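Local coordinates for protein probable benzoylformate decarboxylase (Rhodococcus jostii, PDB 7ORX) that belongs to the thiamine diphosphate-dependent enzyme family and binds thiamine diphosphate and a sodium ion as a tetramer of three-domain chains, at residues 358-372 with 382-394. Numbering follows the deposited sequence.
Sequences PAQLFALVRAGAPDD and TSDAFWSQMDLSH
Phe362 and Gln389 carry the contact between helices 358-368 and 383-389, neighbours in the C-terminal thiamine diphosphate-binding domain, an alpha/beta fold in which strand 374-378 of the parallel sheet joins them in sequence. The helix axes approach to 8.5 Å at 35°, close enough for Ala359 and Ala385 to meet with CB atoms 4.2 Å apart. Phe362 points across the interface and takes the edge of the Phe386 ring on its face, a T-shaped pair with centroids 5.5 Å apart and planes at 73°. With CG of Phe386 anti to the backbone N (chi1 -176°), its CD2 comes over the centre of the Phe362 ring, whose own edge lies against the O and OG1 atoms of Thr382. Gln389 is a knob in a hole made by Ala359, Phe362, Ala363 and Arg366. The bend at chi2 turns Gln389 OE1 to within 3.6 Å of Ala363 CB. Arg366 NH1 donates two hydrogen bonds to Gln389, to its backbone O at 2.7 Å and to its OE1 at 3.2 Å, and both acceptors lie near the guanidinium plane.

Further out, Phe346 engages Arg366 in a cation-pi contact, while Leu456 packs on Phe362 and Thr382. Ser379 hydrogen-bonds Thr382 OG1, and the Thr382 side chain lies about 4 Å from the bound thiamine diphosphate. Past the helices, Asp372 CB makes a CH-pi contact over the His394 ring, 4.1 Å from its centroid.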
loop_
_atom_site.group_PDB
_atom_site.type_symbol
_atom_site.label_atom_id
_atom_site.label_comp_id
_atom_site.label_asym_id
_atom_site.label_seq_id
_atom_site.Cartn_x
_atom_site.Cartn_y
_atom_site.Cartn_z
ATOM N N PRO C 358 -28.865 -6.887 -33.915
ATOM C CA PRO C 358 -28.941 -5.806 -32.929
ATOM C C PRO C 358 -29.498 -4.495 -33.516
ATOM O O PRO C 358 -30.292 -3.887 -32.866
ATOM C CB PRO C 358 -27.484 -5.720 -32.463
ATOM C CG PRO C 358 -27.048 -7.163 -32.499
ATOM C CD PRO C 358 -27.614 -7.662 -33.833
ATOM N N ALA C 359 -29.126 -4.112 -34.733
ATOM C CA ALA C 359 -29.602 -2.856 -35.367
ATOM C C ALA C 359 -31.128 -2.886 -35.473
ATOM O O ALA C 359 -31.742 -1.871 -35.254
ATOM C CB ALA C 359 -28.948 -2.636 -36.709
ATOM N N GLN C 360 -31.727 -4.027 -35.761
ATOM C CA GLN C 360 -33.207 -4.136 -35.866
ATOM C C GLN C 360 -33.819 -4.147 -34.474
ATOM O O GLN C 360 -34.879 -3.532 -34.283
ATOM C CB GLN C 360 -33.640 -5.395 -36.613
ATOM C CG GLN C 360 -35.124 -5.364 -36.939
ATOM C CD GLN C 360 -35.615 -6.681 -37.487
ATOM O OE1 GLN C 360 -36.683 -6.755 -38.095
ATOM N NE2 GLN C 360 -34.853 -7.742 -37.249
ATOM N N LEU C 361 -33.199 -4.850 -33.539
ATOM C CA LEU C 361 -33.703 -4.880 -32.148
ATOM C C LEU C 361 -33.747 -3.455 -31.607
ATOM O O LEU C 361 -34.722 -3.104 -30.977
ATOM C CB LEU C 361 -32.817 -5.771 -31.282
ATOM C CG LEU C 361 -33.268 -5.864 -29.839
ATOM C CD1 LEU C 361 -34.707 -6.327 -29.734
ATOM C CD2 LEU C 361 -32.363 -6.788 -29.051
ATOM N N PHE C 362 -32.731 -2.645 -31.867
ATOM C CA PHE C 362 -32.672 -1.265 -31.339
ATOM C C PHE C 362 -33.708 -0.398 -32.048
ATOM O O PHE C 362 -34.325 0.456 -31.417
ATOM C CB PHE C 362 -31.244 -0.721 -31.368
ATOM C CG PHE C 362 -30.276 -1.438 -30.455
ATOM C CD1 PHE C 362 -30.678 -1.993 -29.263
ATOM C CD2 PHE C 362 -28.949 -1.575 -30.806
ATOM C CE1 PHE C 362 -29.793 -2.701 -28.466
ATOM C CE2 PHE C 362 -28.060 -2.257 -29.997
ATOM C CZ PHE C 362 -28.485 -2.821 -28.821
ATOM N N ALA C 363 -33.977 -0.631 -33.313
ATOM C CA ALA C 363 -35.019 0.119 -34.056
ATOM C C ALA C 363 -36.398 -0.222 -33.498
ATOM O O ALA C 363 -37.185 0.698 -33.327
ATOM C CB ALA C 363 -34.910 -0.153 -35.528
ATOM N N LEU C 364 -36.675 -1.494 -33.207
ATOM C CA LEU C 364 -37.901 -1.923 -32.471
ATOM C C LEU C 364 -37.906 -1.258 -31.083
ATOM O O LEU C 364 -38.945 -0.746 -30.682
ATOM C CB LEU C 364 -37.943 -3.448 -32.356
ATOM C CG LEU C 364 -38.669 -4.181 -33.479
ATOM C CD1 LEU C 364 -38.766 -3.359 -34.775
ATOM C CD2 LEU C 364 -37.979 -5.528 -33.740
ATOM N N VAL C 365 -36.790 -1.225 -30.364
ATOM C CA VAL C 365 -36.798 -0.560 -29.038
ATOM C C VAL C 365 -37.096 0.938 -29.231
ATOM O O VAL C 365 -37.867 1.475 -28.458
ATOM C CB VAL C 365 -35.481 -0.808 -28.284
ATOM C CG1 VAL C 365 -35.325 0.110 -27.087
ATOM C CG2 VAL C 365 -35.356 -2.283 -27.887
ATOM N N ARG C 366 -36.531 1.591 -30.237
ATOM C CA ARG C 366 -36.802 3.024 -30.492
ATOM C C ARG C 366 -38.311 3.238 -30.648
ATOM O O ARG C 366 -38.854 4.126 -29.984
ATOM C CB ARG C 366 -36.055 3.527 -31.732
ATOM C CG ARG C 366 -36.299 4.997 -32.042
ATOM C CD ARG C 366 -35.647 5.457 -33.325
ATOM N NE ARG C 366 -36.099 4.833 -34.594
ATOM C CZ ARG C 366 -35.387 3.990 -35.341
ATOM N NH1 ARG C 366 -34.187 3.586 -34.971
ATOM N NH2 ARG C 366 -35.891 3.521 -36.454
ATOM N N ALA C 367 -38.957 2.452 -31.500
ATOM C CA ALA C 367 -40.387 2.575 -31.865
ATOM C C ALA C 367 -41.304 2.265 -30.676
ATOM O O ALA C 367 -42.382 2.840 -30.620
ATOM C CB ALA C 367 -40.668 1.654 -33.016
ATOM N N GLY C 368 -40.924 1.362 -29.772
ATOM C CA GLY C 368 -41.771 0.912 -28.641
ATOM C C GLY C 368 -41.586 1.740 -27.388
ATOM O O GLY C 368 -42.491 1.795 -26.613
ATOM N N ALA C 369 -40.422 2.334 -27.165
ATOM C CA ALA C 369 -39.987 2.805 -25.833
ATOM C C ALA C 369 -40.414 4.244 -25.673
ATOM O O ALA C 369 -40.372 4.998 -26.629
ATOM C CB ALA C 369 -38.493 2.710 -25.666
ATOM N N PRO C 370 -40.743 4.682 -24.440
ATOM C CA PRO C 370 -41.077 6.087 -24.205
ATOM C C PRO C 370 -39.963 7.057 -24.623
ATOM O O PRO C 370 -38.801 6.704 -24.516
ATOM C CB PRO C 370 -41.299 6.152 -22.704
ATOM C CG PRO C 370 -41.624 4.734 -22.296
ATOM C CD PRO C 370 -40.850 3.839 -23.239
ATOM N N ASP C 371 -40.359 8.261 -25.074
ATOM C CA ASP C 371 -39.514 9.448 -25.392
ATOM C C ASP C 371 -38.337 9.573 -24.393
ATOM O O ASP C 371 -37.243 9.997 -24.785
ATOM C CB ASP C 371 -40.452 10.668 -25.347
ATOM C CG ASP C 371 -39.992 11.966 -25.986
ATOM O OD1 ASP C 371 -39.832 11.962 -27.262
ATOM O OD2 ASP C 371 -39.867 12.999 -25.213
ATOM N N ASP C 372 -38.554 9.235 -23.123
ATOM C CA ASP C 372 -37.668 9.616 -21.998
ATOM C C ASP C 372 -37.168 8.368 -21.275
ATOM O O ASP C 372 -36.785 8.480 -20.100
ATOM C CB ASP C 372 -38.408 10.545 -21.026
ATOM C CG ASP C 372 -39.629 9.936 -20.316
ATOM O OD1 ASP C 372 -40.051 8.799 -20.671
ATOM O OD2 ASP C 372 -40.148 10.585 -19.389
ATOM N N THR C 382 -22.379 -4.568 -29.710
ATOM C CA THR C 382 -23.551 -3.946 -30.384
ATOM C C THR C 382 -23.476 -2.415 -30.374
ATOM O O THR C 382 -24.522 -1.769 -30.534
ATOM C CB THR C 382 -24.827 -4.345 -29.645
ATOM O OG1 THR C 382 -24.807 -3.756 -28.349
ATOM C CG2 THR C 382 -24.972 -5.836 -29.477
ATOM N N SER C 383 -22.304 -1.825 -30.168
ATOM C CA SER C 383 -22.192 -0.364 -29.943
ATOM C C SER C 383 -22.582 0.438 -31.200
ATOM O O SER C 383 -23.427 1.309 -31.113
ATOM C CB SER C 383 -20.843 -0.028 -29.450
ATOM O OG SER C 383 -21.043 0.857 -28.379
ATOM N N ASP C 384 -21.953 0.181 -32.338
ATOM C CA ASP C 384 -22.230 0.856 -33.642
ATOM C C ASP C 384 -23.741 0.805 -33.943
ATOM O O ASP C 384 -24.308 1.849 -34.356
ATOM C CB ASP C 384 -21.388 0.227 -34.756
ATOM C CG ASP C 384 -19.951 0.735 -34.817
ATOM O OD1 ASP C 384 -19.577 1.564 -33.957
ATOM O OD2 ASP C 384 -19.202 0.308 -35.740
ATOM N N ALA C 385 -24.378 -0.346 -33.713
ATOM C CA ALA C 385 -25.836 -0.554 -33.873
ATOM C C ALA C 385 -26.616 0.393 -32.952
ATOM O O ALA C 385 -27.518 1.076 -33.420
ATOM C CB ALA C 385 -26.165 -1.991 -33.578
ATOM N N PHE C 386 -26.298 0.431 -31.671
ATOM C CA PHE C 386 -27.019 1.284 -30.696
ATOM C C PHE C 386 -27.025 2.746 -31.191
ATOM O O PHE C 386 -28.067 3.387 -31.256
ATOM C CB PHE C 386 -26.376 1.106 -29.313
ATOM C CG PHE C 386 -27.087 1.857 -28.236
ATOM C CD1 PHE C 386 -26.852 3.186 -28.028
ATOM C CD2 PHE C 386 -28.078 1.245 -27.512
ATOM C CE1 PHE C 386 -27.574 3.900 -27.091
ATOM C CE2 PHE C 386 -28.817 1.949 -26.581
ATOM C CZ PHE C 386 -28.556 3.283 -26.375
ATOM N N TRP C 387 -25.868 3.279 -31.556
ATOM C CA TRP C 387 -25.712 4.740 -31.771
ATOM C C TRP C 387 -26.340 5.145 -33.103
ATOM O O TRP C 387 -26.800 6.296 -33.249
ATOM C CB TRP C 387 -24.239 5.124 -31.641
ATOM C CG TRP C 387 -23.787 5.016 -30.219
ATOM C CD1 TRP C 387 -22.928 4.110 -29.672
ATOM C CD2 TRP C 387 -24.239 5.839 -29.137
ATOM N NE1 TRP C 387 -22.788 4.336 -28.329
ATOM C CE2 TRP C 387 -23.586 5.383 -27.977
ATOM C CE3 TRP C 387 -25.077 6.955 -29.058
ATOM C CZ2 TRP C 387 -23.773 5.988 -26.750
ATOM C CZ3 TRP C 387 -25.249 7.565 -27.843
ATOM C CH2 TRP C 387 -24.604 7.082 -26.708
ATOM N N SER C 388 -26.388 4.217 -34.035
ATOM C CA SER C 388 -26.897 4.475 -35.407
ATOM C C SER C 388 -28.425 4.383 -35.393
ATOM O O SER C 388 -29.051 4.725 -36.387
ATOM C CB SER C 388 -26.267 3.521 -36.400
ATOM O OG SER C 388 -26.848 2.239 -36.270
ATOM N N GLN C 389 -29.014 4.000 -34.260
ATOM C CA GLN C 389 -30.415 3.526 -34.224
ATOM C C GLN C 389 -31.190 4.103 -33.024
ATOM O O GLN C 389 -32.385 3.953 -33.045
ATOM C CB GLN C 389 -30.339 2.002 -34.252
ATOM C CG GLN C 389 -31.477 1.345 -35.015
ATOM C CD GLN C 389 -31.453 1.611 -36.503
ATOM O OE1 GLN C 389 -32.465 1.937 -37.096
ATOM N NE2 GLN C 389 -30.305 1.447 -37.126
ATOM N N MET C 390 -30.591 4.812 -32.053
ATOM C CA MET C 390 -31.360 5.266 -30.862
ATOM C C MET C 390 -31.605 6.766 -30.899
ATOM O O MET C 390 -30.731 7.479 -31.452
ATOM C CB MET C 390 -30.621 4.885 -29.585
ATOM C CG MET C 390 -30.618 3.383 -29.380
ATOM S SD MET C 390 -32.275 2.775 -29.121
ATOM C CE MET C 390 -32.313 2.818 -27.339
ATOM N N ASP C 391 -32.756 7.195 -30.340
ATOM C CA ASP C 391 -33.177 8.630 -30.246
ATOM C C ASP C 391 -33.245 9.027 -28.771
ATOM O O ASP C 391 -34.335 9.053 -28.206
ATOM C CB ASP C 391 -34.507 8.926 -30.957
ATOM C CG ASP C 391 -34.971 10.384 -30.958
ATOM O OD1 ASP C 391 -34.261 11.257 -30.399
ATOM O OD2 ASP C 391 -36.063 10.639 -31.517
ATOM N N LEU C 392 -32.098 9.377 -28.216
ATOM C CA LEU C 392 -31.905 9.845 -26.813
ATOM C C LEU C 392 -31.939 11.365 -26.808
ATOM O O LEU C 392 -31.196 11.950 -27.585
ATOM C CB LEU C 392 -30.537 9.348 -26.347
ATOM C CG LEU C 392 -30.438 7.896 -25.889
ATOM C CD1 LEU C 392 -31.415 7.016 -26.595
ATOM C CD2 LEU C 392 -29.038 7.359 -26.093
ATOM N N SER C 393 -32.751 12.005 -25.976
ATOM C CA SER C 393 -32.897 13.489 -26.050
ATOM C C SER C 393 -33.002 14.169 -24.682
ATOM O O SER C 393 -33.281 15.357 -24.671
ATOM C CB SER C 393 -34.074 13.854 -26.934
ATOM O OG SER C 393 -35.298 13.456 -26.350
ATOM N N HIS C 394 -32.911 13.416 -23.591
ATOM C CA HIS C 394 -33.072 13.868 -22.188
ATOM C C HIS C 394 -31.785 13.586 -21.431
ATOM O O HIS C 394 -31.092 12.567 -21.768
ATOM C CB HIS C 394 -34.260 13.201 -21.462
ATOM C CG HIS C 394 -35.591 13.710 -21.921
ATOM N ND1 HIS C 394 -36.180 13.251 -23.095
ATOM C CD2 HIS C 394 -36.456 14.609 -21.390
ATOM C CE1 HIS C 394 -37.341 13.851 -23.273
ATOM N NE2 HIS C 394 -37.530 14.702 -22.239
#